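Local coordinates for hypothetical protein yihE (Escherichia coli, PDB 1ZYL), which is a serine/threonine protein kinase that uses ATP to phosphorylate itself and protein substrates, and probably counters oxidative stress and takes part in the extracytoplasmic stress response, at residues A[35-43]-A[53-61]; A[224-232]-A[262-273]. All blocks are in the same frame, centred on the assembly; numbering follows the deposited sequence.

Interaction 1 comes first along the chain and interaction 2 follows; their centres are about 26 Å apart, on opposite sides of the centre of the chain, and their nearest atoms are about 10 Å apart. Interaction 1 lies in the five-stranded antiparallel sheet, in the hairpin of strands 40-44 and 52-57, while interaction 2 packs the turn and short helix of 224-232 against residues 262-273, around the start of helix 266-283, in the helical part. They share no strand or helix. Both approach the presumed catalytic centre, in keeping with the two-lobed kinase-like fold: Lys55 of interaction 1 lies near Asp217, a probable magnesium ligand, and Arg273 of interaction 2 pairs with Asp201, the probable proton acceptor.

Interaction 1 (A[35-43]-A[53-61])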
loop_
_atom_site.group_PDB
_atom_site.type_symbol
_atom_site.label_atom_id
_atom_site.label_comp_id
_atom_site.label_asym_id
_atom_site.label_seq_id
_atom_site.Cartn_x
_atom_site.Cartn_y
_atom_site.Cartn_z
ATOM N N ASN A 35 -2.698 -15.528 -4.116
ATOM C CA ASN A 35 -3.462 -14.444 -4.705
ATOM C C ASN A 35 -3.073 -13.049 -4.221
ATOM O O ASN A 35 -3.193 -12.719 -3.042
ATOM C CB ASN A 35 -4.975 -14.671 -4.508
ATOM C CG ASN A 35 -5.460 -14.283 -3.117
ATOM O OD1 ASN A 35 -5.077 -14.891 -2.118
ATOM N ND2 ASN A 35 -6.310 -13.262 -3.052
ATOM N N SER A 36 -2.582 -12.251 -5.162
ATOM C CA SER A 36 -2.198 -10.864 -4.936
ATOM C C SER A 36 -2.621 -10.170 -6.221
ATOM O O SER A 36 -2.291 -10.635 -7.308
ATOM C CB SER A 36 -0.691 -10.725 -4.758
ATOM O OG SER A 36 -0.314 -9.355 -4.821
ATOM N N TYR A 37 -3.350 -9.068 -6.109
ATOM C CA TYR A 37 -3.818 -8.363 -7.293
ATOM C C TYR A 37 -2.741 -7.598 -8.056
ATOM O O TYR A 37 -2.646 -7.712 -9.277
ATOM C CB TYR A 37 -4.941 -7.385 -6.920
ATOM C CG TYR A 37 -6.225 -8.036 -6.478
ATOM C CD1 TYR A 37 -6.880 -8.951 -7.297
ATOM C CD2 TYR A 37 -6.791 -7.732 -5.239
ATOM C CE1 TYR A 37 -8.066 -9.551 -6.892
ATOM C CE2 TYR A 37 -7.976 -8.326 -4.822
ATOM C CZ TYR A 37 -8.608 -9.238 -5.652
ATOM O OH TYR A 37 -9.767 -9.855 -5.241
ATOM N N GLU A 38 -1.939 -6.817 -7.334
ATOM C CA GLU A 38 -0.906 -5.990 -7.955
ATOM C C GLU A 38 0.105 -6.733 -8.803
ATOM O O GLU A 38 0.269 -6.436 -9.991
ATOM C CB GLU A 38 -0.150 -5.181 -6.904
ATOM C CG GLU A 38 0.787 -4.156 -7.525
ATOM C CD GLU A 38 0.050 -3.189 -8.444
ATOM O OE1 GLU A 38 -0.323 -2.088 -7.983
ATOM O OE2 GLU A 38 -0.172 -3.539 -9.622
ATOM N N ASN A 39 0.796 -7.685 -8.184
ATOM C CA ASN A 39 1.804 -8.463 -8.886
ATOM C C ASN A 39 1.457 -9.947 -8.813
ATOM O O ASN A 39 0.638 -10.357 -8.000
ATOM C CB ASN A 39 3.173 -8.229 -8.248
ATOM C CG ASN A 39 3.388 -6.786 -7.828
ATOM O OD1 ASN A 39 3.517 -5.890 -8.666
ATOM N ND2 ASN A 39 3.433 -6.556 -6.511
ATOM N N ARG A 40 2.092 -10.743 -9.667
ATOM C CA ARG A 40 1.879 -12.187 -9.701
ATOM C C ARG A 40 2.874 -12.883 -8.765
ATOM O O ARG A 40 4.079 -12.847 -8.996
ATOM C CB ARG A 40 2.063 -12.704 -11.135
ATOM C CG ARG A 40 0.778 -12.813 -11.965
ATOM C CD ARG A 40 -0.116 -13.886 -11.367
ATOM N NE ARG A 40 -1.135 -14.384 -12.289
ATOM C CZ ARG A 40 -1.982 -15.371 -12.000
ATOM N NH1 ARG A 40 -2.876 -15.762 -12.897
ATOM N NH2 ARG A 40 -1.944 -15.967 -10.812
ATOM N N VAL A 41 2.361 -13.508 -7.707
ATOM C CA VAL A 41 3.191 -14.208 -6.729
ATOM C C VAL A 41 2.906 -15.700 -6.696
ATOM O O VAL A 41 1.752 -16.121 -6.643
ATOM C CB VAL A 41 2.973 -13.676 -5.295
ATOM C CG1 VAL A 41 3.608 -14.637 -4.289
ATOM C CG2 VAL A 41 3.569 -12.277 -5.147
ATOM N N TYR A 42 3.970 -16.492 -6.710
ATOM C CA TYR A 42 3.862 -17.945 -6.672
ATOM C C TYR A 42 4.786 -18.452 -5.569
ATOM O O TYR A 42 5.831 -17.853 -5.314
ATOM C CB TYR A 42 4.286 -18.561 -8.016
ATOM C CG TYR A 42 3.356 -18.289 -9.190
ATOM C CD1 TYR A 42 3.462 -17.121 -9.945
ATOM C CD2 TYR A 42 2.369 -19.213 -9.545
ATOM C CE1 TYR A 42 2.604 -16.877 -11.031
ATOM C CE2 TYR A 42 1.507 -18.984 -10.626
ATOM C CZ TYR A 42 1.628 -17.817 -11.365
ATOM O OH TYR A 42 0.768 -17.600 -12.424
ATOM N N GLN A 43 4.397 -19.545 -4.917
ATOM C CA GLN A 43 5.191 -20.141 -3.841
ATOM C C GLN A 43 5.846 -21.423 -4.353
ATOM O O GLN A 43 5.348 -22.048 -5.288
ATOM C CB GLN A 43 4.291 -20.480 -2.651
ATOM C CG GLN A 43 5.020 -21.031 -1.430
ATOM C CD GLN A 43 4.075 -21.694 -0.440
ATOM O OE1 GLN A 43 3.566 -22.788 -0.689
ATOM N NE2 GLN A 43 3.828 -21.027 0.684
ATOM N N VAL A 53 8.754 -17.791 -2.312
ATOM C CA VAL A 53 7.737 -17.183 -3.165
ATOM C C VAL A 53 8.421 -16.308 -4.203
ATOM O O VAL A 53 9.364 -15.589 -3.892
ATOM C CB VAL A 53 6.725 -16.303 -2.368
ATOM C CG1 VAL A 53 5.949 -17.148 -1.382
ATOM C CG2 VAL A 53 7.446 -15.202 -1.639
ATOM N N VAL A 54 7.973 -16.394 -5.448
ATOM C CA VAL A 54 8.558 -15.561 -6.481
ATOM C C VAL A 54 7.543 -14.463 -6.692
ATOM O O VAL A 54 6.339 -14.717 -6.648
ATOM C CB VAL A 54 8.731 -16.283 -7.831
ATOM C CG1 VAL A 54 10.041 -15.843 -8.463
ATOM C CG2 VAL A 54 8.656 -17.787 -7.656
ATOM N N LYS A 55 8.024 -13.247 -6.913
ATOM C CA LYS A 55 7.137 -12.131 -7.126
ATOM C C LYS A 55 7.513 -11.537 -8.461
ATOM O O LYS A 55 8.648 -11.095 -8.647
ATOM C CB LYS A 55 7.325 -11.086 -6.021
ATOM C CG LYS A 55 6.168 -10.087 -5.836
ATOM C CD LYS A 55 6.528 -9.030 -4.780
ATOM C CE LYS A 55 5.296 -8.304 -4.203
ATOM N NZ LYS A 55 4.563 -9.068 -3.128
ATOM N N PHE A 56 6.578 -11.556 -9.403
ATOM C CA PHE A 56 6.837 -10.969 -10.699
ATOM C C PHE A 56 6.191 -9.612 -10.713
ATOM O O PHE A 56 4.977 -9.493 -10.762
ATOM C CB PHE A 56 6.278 -11.824 -11.826
ATOM C CG PHE A 56 7.182 -12.940 -12.229
ATOM C CD1 PHE A 56 7.377 -14.031 -11.391
ATOM C CD2 PHE A 56 7.856 -12.893 -13.439
ATOM C CE1 PHE A 56 8.230 -15.062 -11.755
ATOM C CE2 PHE A 56 8.710 -13.917 -13.811
ATOM C CZ PHE A 56 8.898 -15.006 -12.966
ATOM N N TYR A 57 7.023 -8.587 -10.641
ATOM C CA TYR A 57 6.549 -7.222 -10.639
ATOM C C TYR A 57 5.827 -6.942 -11.942
ATOM O O TYR A 57 6.371 -7.168 -13.019
ATOM C CB TYR A 57 7.742 -6.293 -10.446
ATOM C CG TYR A 57 8.338 -6.404 -9.057
ATOM C CD1 TYR A 57 7.724 -5.779 -7.971
ATOM C CD2 TYR A 57 9.495 -7.155 -8.820
ATOM C CE1 TYR A 57 8.240 -5.892 -6.686
ATOM C CE2 TYR A 57 10.023 -7.277 -7.524
ATOM C CZ TYR A 57 9.384 -6.641 -6.463
ATOM O OH TYR A 57 9.858 -6.759 -5.177
ATOM N N ARG A 58 4.592 -6.464 -11.848
ATOM C CA ARG A 58 3.818 -6.184 -13.046
ATOM C C ARG A 58 4.475 -5.094 -13.888
ATOM O O ARG A 58 4.747 -3.986 -13.416
ATOM C CB ARG A 58 2.359 -5.811 -12.690
ATOM C CG ARG A 58 1.998 -4.319 -12.611
ATOM C CD ARG A 58 0.539 -4.073 -13.056
ATOM N NE ARG A 58 -0.440 -4.816 -12.255
ATOM C CZ ARG A 58 -1.548 -5.359 -12.752
ATOM N NH1 ARG A 58 -2.390 -6.019 -11.973
ATOM N NH2 ARG A 58 -1.806 -5.252 -14.042
ATOM N N PRO A 59 4.764 -5.412 -15.153
ATOM C CA PRO A 59 5.393 -4.459 -16.066
ATOM C C PRO A 59 4.673 -3.121 -16.096
ATOM O O PRO A 59 3.482 -3.042 -15.816
ATOM C CB PRO A 59 5.348 -5.187 -17.407
ATOM C CG PRO A 59 4.197 -6.148 -17.248
ATOM C CD PRO A 59 4.401 -6.652 -15.858
ATOM N N GLU A 60 5.421 -2.072 -16.414
ATOM C CA GLU A 60 4.902 -0.713 -16.498
ATOM C C GLU A 60 4.630 0.002 -15.178
ATOM O O GLU A 60 4.441 1.215 -15.160
ATOM C CB GLU A 60 3.645 -0.699 -17.359
ATOM C CG GLU A 60 3.883 -1.317 -18.718
ATOM C CD GLU A 60 5.319 -1.130 -19.179
ATOM O OE1 GLU A 60 5.777 0.034 -19.272
ATOM O OE2 GLU A 60 5.989 -2.152 -19.439
ATOM N N ARG A 61 4.617 -0.730 -14.073
ATOM C CA ARG A 61 4.364 -0.102 -12.786
ATOM C C ARG A 61 5.620 0.566 -12.244
ATOM O O ARG A 61 5.707 1.790 -12.215
ATOM C CB ARG A 61 3.842 -1.135 -11.788
ATOM C CG ARG A 61 3.593 -0.605 -10.393
ATOM C CD ARG A 61 2.639 -1.522 -9.684
ATOM N NE ARG A 61 2.822 -1.564 -8.236
ATOM C CZ ARG A 61 2.500 -0.584 -7.399
ATOM N NH1 ARG A 61 1.974 0.544 -7.856
ATOM N NH2 ARG A 61 2.681 -0.745 -6.098
#
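Glu38 meets two arginines with a single carboxylate, turned differently to each. Its CG lies anti to the backbone N (chi1 -171°) and a bend at chi2 brings the carboxylate between them. Arg58 meets it with planes 82° apart, its one NE N-H shared between Glu38 OE2, met nearly end-on, and the backbone Glu38 O, each 2.9 Å from NE and each bond bent; Arg58 NH1 donates to Tyr37 O at 3.2 Å. Arg61 lies flat against it: the planes are stacked, 11° apart, with Glu38 OE1 over one guanidinium face, toward its rim, 3.2 Å from Arg61 NE, a pairing of charges without a directed N-H. Arg284 and Trp280 also hold OE1, and Asp220 binds Arg61. Asn39 OD1 accepts a weak bond from Arg58 N, and ND2 hydrogen-bonds Asp219. Val41 CG2 rests on Lys55 CG (3.5 Å), and Lys55 NZ makes a long, weak ion pair with Asp217, consistent with the strand lysine of kinase-like folds. The hydrogen-bonded pairs Arg40-Phe56 and Tyr42-Val54 have their side chains on one sheet face, where Tyr42, Val54 and Phe56 meet helix 13-22. Phe56 stacks on Phe103 of strand 101-107, which flanks this hairpin opposite strand 32-34.

Interaction 2 (A[224-232]-A[262-273]); sequences GPAVQDLWM and EIGLIEPLRAMR
Glu262 supplies the polar tie: its OE2 accepts the backbone N-H of Val227 at 3.0 Å, with an N-H...O angle of 165° and the donor nearly in line with the C-O bond. Beyond CG the glutamate chain is extended, which carries its carboxylate to the turn leading into helix 228-231. Apolar contacts gather around this bond. Pro225 CB touches Leu265 CD1 at 3.9 Å. Both branches of Val227 lie against Glu262 CB, and beyond it Val227 CG1 meets Ile263 CD1 and Val227 CG2 meets Leu265 CD1 (4.0 Å each). Phe258 and helix 238-252 lie against the same turn. The segments belong to the helical lobe of an aminoglycoside-phosphotransferase-like kinase fold. There Asp229 bonds His133 and the backbone N of His199, close in sequence to the probable proton acceptor Asp201, much as an invariant aspartate braces the catalytic loop in protein kinases. Knob-into-hole packing follows: Trp231 fits among Ile266, Leu269, Arg270 and Arg273 of helix 266-283. Trp231 CB rests on Ile266 CG2 (3.6 Å); chi1 of 76°, with CG between the backbone N and the carbonyl carbon, sends the indole along the helix, where Trp231 CD1 meets Leu269 CD1 at 3.7 Å. An alanine here would remove the indole and would probably leave a gap beside Leu269, with the Arg270 side chain freer to turn. Cationic groups border the indole. The guanidinium of Arg270 stands almost upright to the ring, planes 84° apart, with its NE 3.7 Å from Trp231 CZ3 and the benzo atom CE3 over one guanidinium face. Arg273 continues past the indole toward the probable catalytic centre, where Arg273 NH2 forms a salt bridge with Asp201.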
loop_
_atom_site.group_PDB
_atom_site.type_symbol
_atom_site.label_atom_id
_atom_site.label_comp_id
_atom_site.label_asym_id
_atom_site.label_seq_id
_atom_site.Cartn_x
_atom_site.Cartn_y
_atom_site.Cartn_z
ATOM N N GLY A 224 6.634 9.555 2.437
ATOM C CA GLY A 224 5.473 10.265 2.941
ATOM C C GLY A 224 5.564 10.563 4.422
ATOM O O GLY A 224 6.630 10.431 5.023
ATOM N N PRO A 225 4.454 10.975 5.043
ATOM C CA PRO A 225 4.421 11.290 6.473
ATOM C C PRO A 225 4.212 10.034 7.307
ATOM O O PRO A 225 3.379 9.182 6.974
ATOM C CB PRO A 225 3.252 12.254 6.576
ATOM C CG PRO A 225 2.308 11.689 5.594
ATOM C CD PRO A 225 3.180 11.334 4.401
ATOM N N ALA A 226 4.968 9.931 8.397
ATOM C CA ALA A 226 4.894 8.785 9.290
ATOM C C ALA A 226 3.459 8.323 9.518
ATOM O O ALA A 226 3.190 7.120 9.505
ATOM C CB ALA A 226 5.564 9.114 10.611
ATOM N N VAL A 227 2.536 9.264 9.714
ATOM C CA VAL A 227 1.133 8.911 9.932
ATOM C C VAL A 227 0.569 7.909 8.934
ATOM O O VAL A 227 -0.318 7.125 9.286
ATOM C CB VAL A 227 0.202 10.127 9.890
ATOM C CG1 VAL A 227 -0.167 10.527 11.288
ATOM C CG2 VAL A 227 0.860 11.267 9.163
ATOM N N GLN A 228 1.076 7.945 7.702
ATOM C CA GLN A 228 0.608 7.050 6.643
ATOM C C GLN A 228 0.581 5.594 7.071
ATOM O O GLN A 228 -0.340 4.865 6.721
ATOM C CB GLN A 228 1.496 7.168 5.409
ATOM C CG GLN A 228 0.749 7.457 4.127
ATOM C CD GLN A 228 -0.405 6.510 3.879
ATOM O OE1 GLN A 228 -0.217 5.361 3.476
ATOM N NE2 GLN A 228 -1.615 6.995 4.122
ATOM N N ASP A 229 1.599 5.173 7.820
ATOM C CA ASP A 229 1.702 3.791 8.278
ATOM C C ASP A 229 1.012 3.584 9.620
ATOM O O ASP A 229 1.127 2.514 10.222
ATOM C CB ASP A 229 3.175 3.383 8.404
ATOM C CG ASP A 229 3.887 3.319 7.066
ATOM O OD1 ASP A 229 5.134 3.375 7.058
ATOM O OD2 ASP A 229 3.206 3.203 6.022
ATOM N N LEU A 230 0.294 4.603 10.092
ATOM C CA LEU A 230 -0.394 4.492 11.369
ATOM C C LEU A 230 -1.905 4.660 11.325
ATOM O O LEU A 230 -2.629 3.952 12.024
ATOM C CB LEU A 230 0.176 5.497 12.363
ATOM C CG LEU A 230 1.622 5.320 12.828
ATOM C CD1 LEU A 230 1.915 6.373 13.893
ATOM C CD2 LEU A 230 1.840 3.922 13.388
ATOM N N TRP A 231 -2.406 5.574 10.505
ATOM C CA TRP A 231 -3.845 5.772 10.514
ATOM C C TRP A 231 -4.692 4.569 10.120
ATOM O O TRP A 231 -5.745 4.348 10.712
ATOM C CB TRP A 231 -4.250 7.002 9.682
ATOM C CG TRP A 231 -4.214 6.825 8.202
ATOM C CD1 TRP A 231 -3.154 7.049 7.372
ATOM C CD2 TRP A 231 -5.294 6.386 7.368
ATOM N NE1 TRP A 231 -3.507 6.781 6.072
ATOM C CE2 TRP A 231 -4.814 6.372 6.041
ATOM C CE3 TRP A 231 -6.620 6.002 7.615
ATOM C CZ2 TRP A 231 -5.617 5.989 4.957
ATOM C CZ3 TRP A 231 -7.419 5.621 6.542
ATOM C CH2 TRP A 231 -6.911 5.619 5.228
ATOM N N MET A 232 -4.252 3.772 9.154
ATOM C CA MET A 232 -5.068 2.629 8.737
ATOM C C MET A 232 -5.163 1.505 9.751
ATOM O O MET A 232 -5.845 0.513 9.511
ATOM C CB MET A 232 -4.585 2.062 7.393
ATOM C CG MET A 232 -4.974 2.924 6.193
ATOM S SD MET A 232 -4.481 2.250 4.604
ATOM C CE MET A 232 -2.762 2.646 4.619
ATOM N N GLU A 262 0.686 15.536 12.755
ATOM C CA GLU A 262 0.432 14.752 11.548
ATOM C C GLU A 262 -0.921 14.064 11.600
ATOM O O GLU A 262 -1.397 13.557 10.586
ATOM C CB GLU A 262 1.507 13.687 11.334
ATOM C CG GLU A 262 2.904 14.221 11.109
ATOM C CD GLU A 262 3.894 13.120 10.776
ATOM O OE1 GLU A 262 5.087 13.298 11.086
ATOM O OE2 GLU A 262 3.487 12.086 10.203
ATOM N N ILE A 263 -1.538 14.047 12.778
ATOM C CA ILE A 263 -2.841 13.415 12.934
ATOM C C ILE A 263 -3.895 14.182 12.135
ATOM O O ILE A 263 -4.972 13.662 11.827
ATOM C CB ILE A 263 -3.236 13.375 14.413
ATOM C CG1 ILE A 263 -2.163 12.629 15.201
ATOM C CG2 ILE A 263 -4.578 12.690 14.591
ATOM C CD1 ILE A 263 -2.022 11.212 14.794
ATOM N N GLY A 264 -3.565 15.419 11.788
ATOM C CA GLY A 264 -4.481 16.243 11.025
ATOM C C GLY A 264 -4.461 15.893 9.552
ATOM O O GLY A 264 -5.369 16.258 8.794
ATOM N N LEU A 265 -3.426 15.171 9.143
ATOM C CA LEU A 265 -3.284 14.761 7.756
ATOM C C LEU A 265 -4.058 13.472 7.441
ATOM O O LEU A 265 -4.072 13.037 6.285
ATOM C CB LEU A 265 -1.809 14.510 7.445
ATOM C CG LEU A 265 -0.745 15.539 7.827
ATOM C CD1 LEU A 265 0.642 14.943 7.609
ATOM C CD2 LEU A 265 -0.913 16.787 6.989
ATOM N N ILE A 266 -4.695 12.853 8.440
ATOM C CA ILE A 266 -5.387 11.587 8.185
ATOM C C ILE A 266 -6.583 11.660 7.246
ATOM O O ILE A 266 -6.665 10.888 6.300
ATOM C CB ILE A 266 -5.832 10.866 9.491
ATOM C CG1 ILE A 266 -6.780 11.752 10.273
ATOM C CG2 ILE A 266 -4.624 10.509 10.346
ATOM C CD1 ILE A 266 -7.455 11.040 11.426
ATOM N N GLU A 267 -7.516 12.569 7.485
ATOM C CA GLU A 267 -8.664 12.649 6.597
ATOM C C GLU A 267 -8.198 12.977 5.188
ATOM O O GLU A 267 -8.794 12.532 4.211
ATOM C CB GLU A 267 -9.685 13.655 7.123
ATOM C CG GLU A 267 -10.269 13.213 8.463
ATOM C CD GLU A 267 -10.751 11.753 8.447
ATOM O OE1 GLU A 267 -10.632 11.073 9.498
ATOM O OE2 GLU A 267 -11.253 11.287 7.393
ATOM N N PRO A 268 -7.139 13.783 5.055
ATOM C CA PRO A 268 -6.724 14.036 3.676
ATOM C C PRO A 268 -6.105 12.772 3.070
ATOM O O PRO A 268 -6.272 12.501 1.885
ATOM C CB PRO A 268 -5.729 15.174 3.825
ATOM C CG PRO A 268 -6.359 15.974 4.906
ATOM C CD PRO A 268 -6.725 14.899 5.922
ATOM N N LEU A 269 -5.398 11.986 3.878
ATOM C CA LEU A 269 -4.781 10.754 3.372
ATOM C C LEU A 269 -5.843 9.747 2.966
ATOM O O LEU A 269 -5.729 9.101 1.923
ATOM C CB LEU A 269 -3.865 10.119 4.423
ATOM C CG LEU A 269 -2.578 10.880 4.718
ATOM C CD1 LEU A 269 -1.839 10.200 5.838
ATOM C CD2 LEU A 269 -1.728 10.950 3.476
ATOM N N ARG A 270 -6.870 9.614 3.798
ATOM C CA ARG A 270 -7.958 8.689 3.519
ATOM C C ARG A 270 -8.665 9.130 2.226
ATOM O O ARG A 270 -8.983 8.302 1.361
ATOM C CB ARG A 270 -8.926 8.663 4.704
ATOM C CG ARG A 270 -10.209 7.878 4.450
ATOM C CD ARG A 270 -11.151 7.997 5.627
ATOM N NE ARG A 270 -10.761 7.157 6.758
ATOM C CZ ARG A 270 -10.601 7.609 7.999
ATOM N NH1 ARG A 270 -10.260 6.781 8.976
ATOM N NH2 ARG A 270 -10.765 8.898 8.264
ATOM N N ALA A 271 -8.894 10.433 2.094
ATOM C CA ALA A 271 -9.527 10.965 0.897
ATOM C C ALA A 271 -8.620 10.612 -0.265
ATOM O O ALA A 271 -9.079 10.206 -1.333
ATOM C CB ALA A 271 -9.661 12.471 0.992
ATOM N N MET A 272 -7.319 10.762 -0.042
ATOM C CA MET A 272 -6.327 10.480 -1.065
ATOM C C MET A 272 -6.328 9.025 -1.506
ATOM O O MET A 272 -6.282 8.739 -2.705
ATOM C CB MET A 272 -4.940 10.883 -0.563
ATOM C CG MET A 272 -4.683 12.389 -0.613
ATOM S SD MET A 272 -3.148 12.918 0.173
ATOM C CE MET A 272 -3.753 14.213 0.859
ATOM N N ARG A 273 -6.386 8.108 -0.545
ATOM C CA ARG A 273 -6.384 6.681 -0.852
ATOM C C ARG A 273 -7.680 6.315 -1.558
ATOM O O ARG A 273 -7.738 5.389 -2.375
ATOM C CB ARG A 273 -6.266 5.858 0.434
ATOM C CG ARG A 273 -6.303 4.353 0.208
ATOM C CD ARG A 273 -6.381 3.583 1.511
ATOM N NE ARG A 273 -5.112 2.966 1.878
ATOM C CZ ARG A 273 -4.699 1.781 1.434
ATOM N NH1 ARG A 273 -5.462 1.081 0.602
ATOM N NH2 ARG A 273 -3.523 1.299 1.824
#